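Bacterioferritin (PDB 3UOI) probably oxidises Fe(2+) to Fe(3+) with dioxygen at a ferroxidase centre and stores the iron as a mineral core inside a 24-subunit, haem-binding shell. Local coordinates at residues 4-9 / 111-116; 28-33 / 79-84; 87-92 / 134-139; 105-110 / 121-126. All coordinates share one frame; numbering follows the deposited sequence.

Contact 1. Residues 4-9 / 111-116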
# COMPACT_ATOMS: atom_id res chain seq x y z
N GLN A 4 -13.86 9.65 -55.16
CA GLN A 4 -13.47 11.02 -55.44
C GLN A 4 -14.50 12.10 -55.02
O GLN A 4 -15.62 12.02 -55.36
CB GLN A 4 -13.02 11.20 -56.90
CG GLN A 4 -11.48 11.15 -57.11
CD GLN A 4 -10.96 11.20 -58.56
OE1 GLN A 4 -11.48 10.57 -59.45
NE2 GLN A 4 -9.88 11.91 -58.76
N GLY A 5 -14.08 13.13 -54.31
CA GLY A 5 -14.99 14.18 -53.91
C GLY A 5 -15.53 15.13 -54.98
O GLY A 5 -14.88 15.32 -55.96
N ASP A 6 -16.70 15.72 -54.75
CA ASP A 6 -17.27 16.70 -55.67
C ASP A 6 -16.33 17.87 -55.71
O ASP A 6 -15.91 18.35 -54.71
CB ASP A 6 -18.65 17.13 -55.22
CG ASP A 6 -19.18 18.41 -55.91
OD1 ASP A 6 -20.14 18.37 -56.69
OD2 ASP A 6 -18.70 19.49 -55.58
N PRO A 7 -16.02 18.33 -56.90
CA PRO A 7 -15.03 19.37 -57.11
C PRO A 7 -15.32 20.71 -56.48
O PRO A 7 -14.37 21.31 -56.13
CB PRO A 7 -14.98 19.47 -58.62
CG PRO A 7 -15.35 18.20 -59.07
CD PRO A 7 -16.44 17.75 -58.16
N ASP A 8 -16.56 21.17 -56.39
CA ASP A 8 -16.90 22.40 -55.68
C ASP A 8 -16.61 22.22 -54.19
O ASP A 8 -16.20 23.12 -53.55
CB ASP A 8 -18.37 22.81 -55.84
CG ASP A 8 -18.83 22.92 -57.25
OD1 ASP A 8 -18.04 22.97 -58.14
OD2 ASP A 8 -20.03 22.97 -57.46
N VAL A 9 -16.88 21.02 -53.66
CA VAL A 9 -16.60 20.75 -52.28
C VAL A 9 -15.12 20.82 -51.99
O VAL A 9 -14.74 21.33 -51.00
CB VAL A 9 -17.15 19.42 -51.76
CG1 VAL A 9 -16.77 19.26 -50.31
CG2 VAL A 9 -18.61 19.33 -51.90
N ARG A 111 -24.23 19.98 -48.57
CA ARG A 111 -25.42 19.15 -48.41
C ARG A 111 -26.23 18.98 -49.72
O ARG A 111 -26.74 17.96 -50.02
CB ARG A 111 -26.25 19.57 -47.22
CG ARG A 111 -25.56 19.34 -45.93
CD ARG A 111 -26.37 19.76 -44.74
NE ARG A 111 -25.77 19.28 -43.52
CZ ARG A 111 -25.99 18.10 -42.99
NH1 ARG A 111 -26.83 17.27 -43.54
NH2 ARG A 111 -25.39 17.75 -41.90
N GLU A 112 -26.28 20.03 -50.50
CA GLU A 112 -26.90 19.94 -51.83
C GLU A 112 -26.11 18.93 -52.71
O GLU A 112 -26.66 18.34 -53.59
CB GLU A 112 -27.03 21.31 -52.47
CG GLU A 112 -27.92 22.26 -51.66
CD GLU A 112 -28.01 23.70 -52.18
OE1 GLU A 112 -27.10 24.23 -52.84
OE2 GLU A 112 -29.01 24.32 -51.85
N LYS A 113 -24.83 18.80 -52.46
CA LYS A 113 -23.99 17.87 -53.21
C LYS A 113 -23.97 16.48 -52.67
O LYS A 113 -23.19 15.72 -53.10
CB LYS A 113 -22.57 18.33 -53.27
CG LYS A 113 -22.42 19.73 -53.51
CD LYS A 113 -23.12 20.10 -54.72
CE LYS A 113 -22.67 21.43 -55.22
NZ LYS A 113 -22.66 21.47 -56.63
N GLN A 114 -24.80 16.19 -51.68
CA GLN A 114 -24.88 14.92 -50.98
C GLN A 114 -23.57 14.43 -50.28
O GLN A 114 -23.26 13.31 -50.29
CB GLN A 114 -25.49 13.87 -51.89
CG GLN A 114 -26.81 14.29 -52.33
CD GLN A 114 -27.60 13.25 -53.10
OE1 GLN A 114 -27.15 12.18 -53.42
NE2 GLN A 114 -28.82 13.64 -53.45
N ASP A 115 -22.87 15.35 -49.65
CA ASP A 115 -21.63 15.03 -48.95
C ASP A 115 -21.79 15.43 -47.49
O ASP A 115 -21.45 16.51 -47.11
CB ASP A 115 -20.47 15.79 -49.54
CG ASP A 115 -19.21 15.43 -48.89
OD1 ASP A 115 -19.33 14.90 -47.84
OD2 ASP A 115 -18.14 15.65 -49.41
N THR A 116 -22.41 14.58 -46.72
CA THR A 116 -22.72 14.92 -45.35
C THR A 116 -21.49 14.93 -44.46
O THR A 116 -21.40 15.64 -43.52
CB THR A 116 -23.86 14.13 -44.81
OG1 THR A 116 -23.69 12.78 -45.15
CG2 THR A 116 -25.20 14.64 -45.39
O HOH W 1 -18.09 15.16 -52.12
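Lys113 reaches across from the end of helix 85-112 to two acidic side chains, Asp6 and Asp8, at the start of helix 7-36. The bends of its chain at chi2 (-55°) and chi4 bring NZ to the aspartates, and the lysine side chain crosses that of Asp8 at about a right angle. The bond from Lys113 NZ to Asp8 OD2 measures 3.1 Å; NZ arrives on the anti side of the carboxylate, 29° out of its plane. Asp6 OD1 lies 4.0 Å from Lys113 NZ, a long ion pair, and is about as far from the CD methylene.

The other oxygen of Asp6 has a different task. As the N-cap of helix 7-36, OD2 uses its anti lone pair to accept from Val9 N at 3.1 Å, with a weak second bond from Asp8 N. Val9 and Lys113 run past each other in opposite senses, with Val9 CG2 4.2 Å from Lys113 CG. The other methyl, CG1, sits 4.0 Å from Asp115 OD2. A water bridges the two segments, accepting from Asp6 N and donating to Asp115 OD2 at 2.8 Å; that carboxylate also bonds to Ser118 and N-caps helix 116-146.

Lys113 follows helix 85-112, which ends in a Schellman motif with Gln114, at positive phi, as its C-prime residue. One lysine thus serves two carboxylates near a helix N terminus, and the capping bond should fix the rotation of Asp6. Being near the surface, the salt-bridge network is probably partly screened by solvent.

Contact 2. Residues 28-33 / 79-84. With HEM (protoporphyrin IX containing Fe), chain B.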
# COMPACT_ATOMS: atom_id res chain seq x y z
N PHE A 28 -0.62 32.12 -33.67
CA PHE A 28 0.60 31.76 -32.96
C PHE A 28 1.48 32.94 -32.70
O PHE A 28 1.82 33.17 -31.59
CB PHE A 28 1.43 30.73 -33.72
CG PHE A 28 2.51 30.07 -32.89
CD1 PHE A 28 2.22 28.98 -32.07
CD2 PHE A 28 3.80 30.52 -32.91
CE1 PHE A 28 3.21 28.37 -31.32
CE2 PHE A 28 4.78 29.89 -32.15
CZ PHE A 28 4.48 28.82 -31.37
N LEU A 29 1.78 33.71 -33.74
CA LEU A 29 2.67 34.85 -33.64
C LEU A 29 2.09 35.85 -32.68
O LEU A 29 2.79 36.40 -31.93
CB LEU A 29 2.97 35.48 -34.97
CG LEU A 29 3.91 36.65 -34.91
CD1 LEU A 29 5.30 36.27 -34.72
CD2 LEU A 29 3.78 37.41 -36.13
N HIS A 30 0.79 36.00 -32.68
CA HIS A 30 0.13 36.85 -31.72
C HIS A 30 0.37 36.38 -30.27
O HIS A 30 0.61 37.18 -29.42
CB HIS A 30 -1.36 36.96 -31.99
CG HIS A 30 -1.72 38.03 -32.97
ND1 HIS A 30 -3.01 38.31 -33.32
CD2 HIS A 30 -0.95 38.86 -33.69
CE1 HIS A 30 -3.02 39.26 -34.22
NE2 HIS A 30 -1.78 39.62 -34.46
N SER A 31 0.31 35.08 -30.05
CA SER A 31 0.59 34.51 -28.75
C SER A 31 2.04 34.73 -28.27
O SER A 31 2.26 35.04 -27.14
CB SER A 31 0.15 33.06 -28.64
OG SER A 31 1.15 32.20 -28.88
N LYS A 32 3.00 34.57 -29.16
CA LYS A 32 4.37 34.88 -28.85
C LYS A 32 4.58 36.36 -28.57
O LYS A 32 5.35 36.71 -27.72
CB LYS A 32 5.29 34.47 -29.97
CG LYS A 32 5.25 33.07 -30.34
CD LYS A 32 5.56 32.13 -29.24
CE LYS A 32 6.96 32.18 -28.77
NZ LYS A 32 7.11 31.66 -27.48
N MET A 33 3.93 37.21 -29.34
CA MET A 33 4.01 38.64 -29.18
C MET A 33 3.39 39.00 -27.86
O MET A 33 3.86 39.87 -27.22
CB MET A 33 3.32 39.40 -30.29
CG MET A 33 3.95 39.42 -31.68
SD MET A 33 3.02 40.40 -32.88
CE MET A 33 3.25 42.07 -32.42
N LEU A 79 -2.14 37.89 -43.40
CA LEU A 79 -2.10 38.14 -41.98
C LEU A 79 -2.39 39.60 -41.58
O LEU A 79 -2.00 40.52 -42.23
CB LEU A 79 -0.71 37.76 -41.48
CG LEU A 79 -0.19 36.40 -40.99
CD1 LEU A 79 -0.91 35.17 -41.45
CD2 LEU A 79 1.25 36.29 -41.30
N ARG A 80 -3.11 39.78 -40.48
CA ARG A 80 -3.29 41.08 -39.88
C ARG A 80 -2.64 41.01 -38.53
O ARG A 80 -3.17 40.45 -37.65
CB ARG A 80 -4.76 41.38 -39.69
CG ARG A 80 -5.50 41.76 -40.90
CD ARG A 80 -6.95 41.47 -40.76
NE ARG A 80 -7.32 40.19 -41.33
CZ ARG A 80 -8.39 40.01 -42.07
NH1 ARG A 80 -9.19 41.02 -42.33
NH2 ARG A 80 -8.67 38.82 -42.56
N ILE A 81 -1.47 41.59 -38.39
CA ILE A 81 -0.76 41.46 -37.15
C ILE A 81 -0.83 42.69 -36.26
O ILE A 81 -0.36 43.73 -36.60
CB ILE A 81 0.65 41.18 -37.45
CG1 ILE A 81 0.78 39.84 -38.20
CG2 ILE A 81 1.44 41.32 -36.22
CD1 ILE A 81 0.62 38.62 -37.41
N GLY A 82 -1.48 42.53 -35.12
CA GLY A 82 -1.73 43.59 -34.19
C GLY A 82 -0.57 44.09 -33.37
O GLY A 82 0.21 43.35 -32.85
N GLN A 83 -0.47 45.39 -33.30
CA GLN A 83 0.61 46.01 -32.59
C GLN A 83 0.17 46.47 -31.20
O GLN A 83 0.90 47.08 -30.47
CB GLN A 83 1.28 47.09 -33.45
CG GLN A 83 2.39 46.60 -34.43
CD GLN A 83 3.52 45.71 -33.80
OE1 GLN A 83 3.81 45.80 -32.63
NE2 GLN A 83 4.12 44.86 -34.61
N THR A 84 -1.07 46.14 -30.88
CA THR A 84 -1.65 46.28 -29.57
C THR A 84 -2.57 45.12 -29.28
O THR A 84 -2.86 44.38 -30.16
CB THR A 84 -2.36 47.63 -29.32
OG1 THR A 84 -3.43 47.82 -30.24
CG2 THR A 84 -1.44 48.74 -29.43
CHA HEM B . 1.63 21.13 -32.18
CHB HEM B . 3.98 25.15 -33.38
CHC HEM B . 2.22 24.76 -37.86
CHD HEM B . 0.03 20.59 -36.76
C1A HEM B . 2.56 22.14 -32.13
C2A HEM B . 3.58 22.39 -31.14
C3A HEM B . 4.21 23.53 -31.50
C4A HEM B . 3.62 24.02 -32.69
CMA HEM B . 5.39 24.23 -30.81
CAA HEM B . 3.81 21.44 -29.93
CBA HEM B . 4.23 20.07 -30.49
CGA HEM B . 5.41 19.39 -29.81
O1A HEM B . 6.12 18.52 -30.42
O2A HEM B . 5.65 19.72 -28.61
C1B HEM B . 3.66 25.43 -34.70
C2B HEM B . 3.99 26.67 -35.41
C3B HEM B . 3.53 26.56 -36.65
C4B HEM B . 2.87 25.26 -36.75
CMB HEM B . 4.78 27.89 -34.88
CAB HEM B . 3.70 27.69 -37.71
CBB HEM B . 2.98 27.70 -38.82
C1C HEM B . 1.47 23.60 -38.00
C2C HEM B . 0.69 23.22 -39.18
C3C HEM B . 0.12 22.04 -38.86
C4C HEM B . 0.43 21.69 -37.48
CMC HEM B . 0.61 24.01 -40.52
CAC HEM B . -0.78 21.18 -39.75
CBC HEM B . -1.56 20.32 -39.09
C1D HEM B . 0.20 20.41 -35.41
C2D HEM B . -0.48 19.39 -34.65
C3D HEM B . 0.05 19.59 -33.24
C4D HEM B . 0.95 20.67 -33.30
CMD HEM B . -1.45 18.28 -35.17
CAD HEM B . -0.27 18.80 -31.99
CBD HEM B . -1.62 19.31 -31.51
CGD HEM B . -1.86 18.65 -30.18
O1D HEM B . -0.87 18.45 -29.41
O2D HEM B . -3.02 18.31 -29.92
NA HEM B . 2.62 23.17 -33.03
NB HEM B . 2.96 24.60 -35.53
NC HEM B . 1.26 22.65 -37.03
ND HEM B . 0.99 21.21 -34.61
FE HEM B . 1.88 22.85 -35.05
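The polar part of this contact is one hydrogen bond between His30, on helix 7-36, and the backbone of the loop 79-84. Gly82 N donates to His30 NE2 at 3.0 Å with an N-H...N angle of 160°, its nitrogen tilted 30° out of the imidazole plane. Because NE2 accepts here, the proton of a neutral ring would be expected on ND1, which has a weak hydrogen bond to Asp92 of helix 85-112.

The apolar part is centred on Ile81. Its CD1 meets Leu29 CD2 at 3.6 Å, the two side chains crossing at about a right angle, while CG2 lies 3.8 Å from Met33 SD. Ile81 CA approaches the edge of the imidazole near its plane. Met33 turns at chi3 (72°), bringing CE to 3.3 Å from Gly82 O and to 3.7 Å from Gln83 NE2, where the methionine and glutamine side chains are again roughly perpendicular.

Haem packing comes from Phe28. The haem methyl CMB stands 3.3 Å above the plane of the phenyl ring, over its centre, in a face contact that forms part of the haem pocket seen in this structure.

Within the fold, the loop joining helix 40-66 to helix 85-112 passes over one side of helix 7-36. Gly82 O is held by Gln88 of helix 85-112, whereas Phe28 packs on helix 40-66 and on Tyr73 of a neighbouring subunit.

Contact 3. Residues 87-92 / 134-139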
# COMPACT_ATOMS: atom_id res chain seq x y z
N GLU A 87 -5.84 45.81 -31.25
CA GLU A 87 -5.75 45.49 -32.66
C GLU A 87 -5.66 43.98 -32.87
O GLU A 87 -6.14 43.52 -33.82
CB GLU A 87 -4.57 46.14 -33.37
CG GLU A 87 -4.39 47.57 -33.22
CD GLU A 87 -3.14 48.07 -33.90
OE1 GLU A 87 -2.48 47.32 -34.58
OE2 GLU A 87 -2.82 49.23 -33.72
N GLN A 88 -4.98 43.27 -31.99
CA GLN A 88 -4.80 41.80 -32.11
C GLN A 88 -6.10 41.00 -32.04
O GLN A 88 -6.37 40.21 -32.88
CB GLN A 88 -3.77 41.29 -31.11
CG GLN A 88 -2.42 41.43 -31.60
CD GLN A 88 -1.34 41.09 -30.61
OE1 GLN A 88 -1.60 40.70 -29.51
NE2 GLN A 88 -0.14 41.20 -31.03
N PHE A 89 -6.93 41.31 -31.07
CA PHE A 89 -8.25 40.76 -31.00
C PHE A 89 -9.06 41.12 -32.24
O PHE A 89 -9.82 40.34 -32.70
CB PHE A 89 -9.01 41.29 -29.80
CG PHE A 89 -8.47 40.89 -28.50
CD1 PHE A 89 -8.05 39.63 -28.27
CD2 PHE A 89 -8.40 41.80 -27.46
CE1 PHE A 89 -7.55 39.30 -27.04
CE2 PHE A 89 -7.92 41.45 -26.27
CZ PHE A 89 -7.48 40.21 -26.07
N GLU A 90 -8.89 42.33 -32.74
CA GLU A 90 -9.59 42.79 -33.93
C GLU A 90 -9.24 42.08 -35.21
O GLU A 90 -10.06 41.82 -36.03
CB GLU A 90 -9.50 44.28 -34.09
CG GLU A 90 -10.76 44.89 -33.72
CD GLU A 90 -10.70 46.36 -33.68
OE1 GLU A 90 -9.60 46.89 -33.86
OE2 GLU A 90 -11.76 46.96 -33.45
N ALA A 91 -7.97 41.81 -35.33
CA ALA A 91 -7.39 41.06 -36.39
C ALA A 91 -7.86 39.61 -36.37
O ALA A 91 -8.10 39.02 -37.36
CB ALA A 91 -5.91 41.16 -36.30
N ASP A 92 -7.93 39.05 -35.19
CA ASP A 92 -8.37 37.69 -35.03
C ASP A 92 -9.85 37.56 -35.34
O ASP A 92 -10.28 36.62 -35.90
CB ASP A 92 -7.97 37.15 -33.67
CG ASP A 92 -6.44 37.01 -33.52
OD1 ASP A 92 -6.05 36.75 -32.42
OD2 ASP A 92 -5.66 37.18 -34.43
N ASP A 134 -17.15 34.99 -30.03
CA ASP A 134 -17.85 35.37 -28.82
C ASP A 134 -16.79 35.70 -27.75
O ASP A 134 -16.85 36.71 -27.16
CB ASP A 134 -18.86 34.31 -28.40
CG ASP A 134 -19.58 34.60 -27.09
OD1 ASP A 134 -19.68 35.70 -26.67
OD2 ASP A 134 -20.09 33.67 -26.50
N TYR A 135 -15.77 34.88 -27.63
CA TYR A 135 -14.67 35.16 -26.73
C TYR A 135 -13.93 36.43 -27.06
O TYR A 135 -13.61 37.15 -26.20
CB TYR A 135 -13.66 34.03 -26.73
CG TYR A 135 -12.32 34.42 -26.19
CD1 TYR A 135 -12.05 34.39 -24.85
CD2 TYR A 135 -11.34 34.84 -27.03
CE1 TYR A 135 -10.84 34.75 -24.37
CE2 TYR A 135 -10.15 35.21 -26.57
CZ TYR A 135 -9.88 35.17 -25.25
OH TYR A 135 -8.65 35.56 -24.84
N LEU A 136 -13.66 36.67 -28.32
CA LEU A 136 -12.94 37.87 -28.75
C LEU A 136 -13.65 39.25 -28.60
O LEU A 136 -13.03 40.22 -28.22
CB LEU A 136 -12.40 37.66 -30.16
CG LEU A 136 -11.32 36.62 -30.38
CD1 LEU A 136 -11.15 36.26 -31.81
CD2 LEU A 136 -10.03 37.08 -29.86
N GLU A 137 -14.93 39.29 -28.95
CA GLU A 137 -15.81 40.41 -28.79
C GLU A 137 -16.03 40.73 -27.32
O GLU A 137 -15.97 41.84 -26.97
CB GLU A 137 -17.13 40.19 -29.54
CG GLU A 137 -16.95 39.91 -31.02
CD GLU A 137 -18.20 39.78 -31.82
OE1 GLU A 137 -19.21 39.37 -31.31
OE2 GLU A 137 -18.14 40.04 -32.99
N THR A 138 -16.20 39.73 -26.47
CA THR A 138 -16.25 39.92 -25.04
C THR A 138 -14.94 40.55 -24.51
O THR A 138 -15.00 41.35 -23.65
CB THR A 138 -16.53 38.64 -24.28
OG1 THR A 138 -17.86 38.23 -24.49
CG2 THR A 138 -16.31 38.83 -22.81
N GLN A 139 -13.79 40.21 -25.04
CA GLN A 139 -12.58 40.87 -24.62
C GLN A 139 -12.60 42.37 -24.99
O GLN A 139 -12.28 43.21 -24.23
CB GLN A 139 -11.29 40.19 -25.13
CG GLN A 139 -11.14 38.71 -24.87
CD GLN A 139 -11.60 38.28 -23.52
OE1 GLN A 139 -10.92 38.48 -22.56
NE2 GLN A 139 -12.74 37.69 -23.44
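Helices 85-112 and 116-146 run antiparallel here, with segment axes 9.6 Å apart at closest approach and 151° between their directions, and their CA atoms come nearest at Phe89 and Leu136, 6.0 Å apart. This is an interface within the ferritin-like four-helix bundle, and it is built from side-chain packing.

Phe89 points at the opposite helix and meets it in two ways. One face of its ring receives Gln139 CB in a CH-pi contact: the carbon lies 4.0 Å from the ring centroid and 18° off the ring normal, displaced toward the CE2 and CZ rim. Its CD1 corner touches Leu136 CD2 at 3.6 Å.

Leu136 divides its two methyls between neighbours one helical turn apart. While CD2 goes to Phe89, CD1 rests against Asp92 CB at 3.8 Å, so that the apolar stem of the aspartate completes the packing. The carboxylate of Asp92 instead serves helix 7-36, where OD2 accepts from Gln26. Leu136 also packs on Glu96, a predicted ligand of the second iron together with His132, which places this hydrophobic layer directly beside the probable ferroxidase centre.

Gln139 CG lies 3.8 Å above one face of the Tyr135 ring, offset toward its rim. Beyond CG, a bend at chi2 (-40°) turns the amide back toward Tyr135 O. Gln139 OE1 accepts from Tyr151 OH. On the other side of the amide, NE2 donates in the carbonyl plane to Tyr135 O at 2.9 Å, an oxygen that also accepts from Gln139 N.

Contact 4. Residues 105-110 / 121-126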
# COMPACT_ATOMS: atom_id res chain seq x y z
N PRO A 105 -22.68 29.60 -46.37
CA PRO A 105 -23.09 29.15 -47.70
C PRO A 105 -22.51 27.78 -48.08
O PRO A 105 -23.17 26.96 -48.59
CB PRO A 105 -22.59 30.26 -48.59
CG PRO A 105 -21.79 31.10 -47.74
CD PRO A 105 -22.20 30.97 -46.42
N GLY A 106 -21.27 27.56 -47.74
CA GLY A 106 -20.57 26.32 -48.06
C GLY A 106 -21.14 25.01 -47.55
O GLY A 106 -21.13 24.03 -48.25
N ILE A 107 -21.62 25.01 -46.33
CA ILE A 107 -22.28 23.85 -45.77
C ILE A 107 -23.58 23.52 -46.57
O ILE A 107 -23.86 22.40 -46.89
CB ILE A 107 -22.61 24.10 -44.27
CG1 ILE A 107 -21.33 24.26 -43.42
CG2 ILE A 107 -23.47 23.07 -43.76
CD1 ILE A 107 -21.47 25.05 -42.18
N VAL A 108 -24.33 24.53 -46.89
CA VAL A 108 -25.51 24.28 -47.66
C VAL A 108 -25.10 23.67 -48.98
O VAL A 108 -25.67 22.72 -49.40
CB VAL A 108 -26.34 25.50 -47.87
CG1 VAL A 108 -27.39 25.21 -48.89
CG2 VAL A 108 -26.96 25.88 -46.62
N MET A 109 -24.06 24.21 -49.58
CA MET A 109 -23.65 23.64 -50.85
C MET A 109 -23.24 22.17 -50.69
O MET A 109 -23.66 21.35 -51.43
CB MET A 109 -22.55 24.42 -51.49
CG MET A 109 -22.08 23.81 -52.75
SD MET A 109 -20.78 22.62 -52.61
CE MET A 109 -19.50 23.65 -52.10
N CYS A 110 -22.47 21.87 -49.66
CA CYS A 110 -22.04 20.52 -49.42
C CYS A 110 -23.20 19.58 -49.28
O CYS A 110 -23.13 18.53 -49.82
CB CYS A 110 -21.21 20.43 -48.16
SG CYS A 110 -19.63 21.06 -48.33
N LEU A 121 -18.06 18.14 -40.92
CA LEU A 121 -16.83 18.71 -40.49
C LEU A 121 -16.89 20.27 -40.49
O LEU A 121 -16.43 20.89 -39.60
CB LEU A 121 -15.73 18.22 -41.39
CG LEU A 121 -14.39 18.93 -41.31
CD1 LEU A 121 -13.83 18.81 -39.98
CD2 LEU A 121 -13.49 18.43 -42.30
N LEU A 122 -17.47 20.85 -41.51
CA LEU A 122 -17.56 22.28 -41.61
C LEU A 122 -18.46 22.82 -40.53
O LEU A 122 -18.27 23.88 -40.04
CB LEU A 122 -17.91 22.68 -43.00
CG LEU A 122 -16.90 22.16 -44.02
CD1 LEU A 122 -17.25 22.42 -45.40
CD2 LEU A 122 -15.53 22.66 -43.75
N GLU A 123 -19.46 22.03 -40.20
CA GLU A 123 -20.43 22.37 -39.19
C GLU A 123 -19.76 22.53 -37.82
O GLU A 123 -20.02 23.47 -37.08
CB GLU A 123 -21.54 21.34 -39.13
CG GLU A 123 -22.74 21.68 -39.98
CD GLU A 123 -23.80 20.62 -40.00
OE1 GLU A 123 -23.81 19.76 -39.14
OE2 GLU A 123 -24.60 20.65 -40.91
N LYS A 124 -18.87 21.61 -37.52
CA LYS A 124 -18.08 21.68 -36.30
C LYS A 124 -17.18 22.89 -36.23
O LYS A 124 -17.14 23.55 -35.24
CB LYS A 124 -17.33 20.37 -36.08
CG LYS A 124 -18.28 19.28 -35.93
CD LYS A 124 -17.75 17.92 -35.82
CE LYS A 124 -18.81 17.08 -35.17
NZ LYS A 124 -18.85 15.66 -35.53
N ILE A 125 -16.52 23.20 -37.32
CA ILE A 125 -15.63 24.34 -37.40
C ILE A 125 -16.33 25.67 -37.15
O ILE A 125 -15.83 26.54 -36.47
CB ILE A 125 -14.94 24.37 -38.74
CG1 ILE A 125 -14.03 23.17 -38.89
CG2 ILE A 125 -14.25 25.68 -38.96
CD1 ILE A 125 -13.31 23.11 -40.04
N VAL A 126 -17.51 25.78 -37.70
CA VAL A 126 -18.33 26.93 -37.54
C VAL A 126 -18.70 27.14 -36.09
O VAL A 126 -18.69 28.25 -35.62
CB VAL A 126 -19.61 26.85 -38.36
CG1 VAL A 126 -20.66 27.65 -37.68
CG2 VAL A 126 -19.38 27.35 -39.75
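Ile107 has CG1 opposite its own carbonyl carbon (chi1 -64°) and a near-extended chi2 of 154°, torsions that send its ethyl arm across to Leu122 and Val126 and leave CG2 for Glu123. The arm makes two contacts in succession: CG1 lies 3.8 Å from Leu122 CB, and CD1 reaches 3.9 Å from Val126 CG2, one turn further along helix 116-146. The side chains of Ile107 and Leu122 slide past each other in opposite directions. The two segments are antiparallel, their axes 9.8 Å apart at closest approach and inclined at 162°.

The branch methyl CG2 has a polar neighbour, with Glu123 OE2 at 3.9 Å; the two side chains meet at about a right angle. This is van der Waals packing across the glutamate, at CG and OE2, and the extended chain carries the carboxylate past the isoleucine. That charge is buried yet paired: OE2 forms salt bridges with Arg111 of its own chain and Arg111 of a neighbouring subunit. Two guanidinium groups on one oxygen would be expected to stabilise the charged form.

Leu122 completes the interface, its CD1 touching Cys110 SG at 4.0 Å, a packing of sulfur on a leucine methyl.

The contact lies shortly before and after the turn 113-115 that joins helices 85-112 and 116-146. Leu12 of helix 7-36 packs on both Cys110 and Leu122, while Leu121 and Ile125 face helix 40-66. On the subunit boundary, Ile107, Glu123 and Val126 meet Thr116 and Thr117 of the neighbouring subunit.

From the N terminus, contact 1 opens at the start of helix 7-36 and closes 102 residues later, where helix 85-112 gives way to helix 116-146. Contact 2 is nested inside that loop, tying helix 7-36 to the connection before helix 85-112. Contact 3 opens only after contact 2 has closed, and crosses contact 1; it encloses contact 4, and both join helices 85-112 and 116-146, with centres 23 Å apart. Contact 4 also crosses contact 1. Two pairs touch: contacts 1 and 4 at one end of the bundle, contacts 2 and 3 toward the other. Together they link helices 7-36, 85-112 and 116-146.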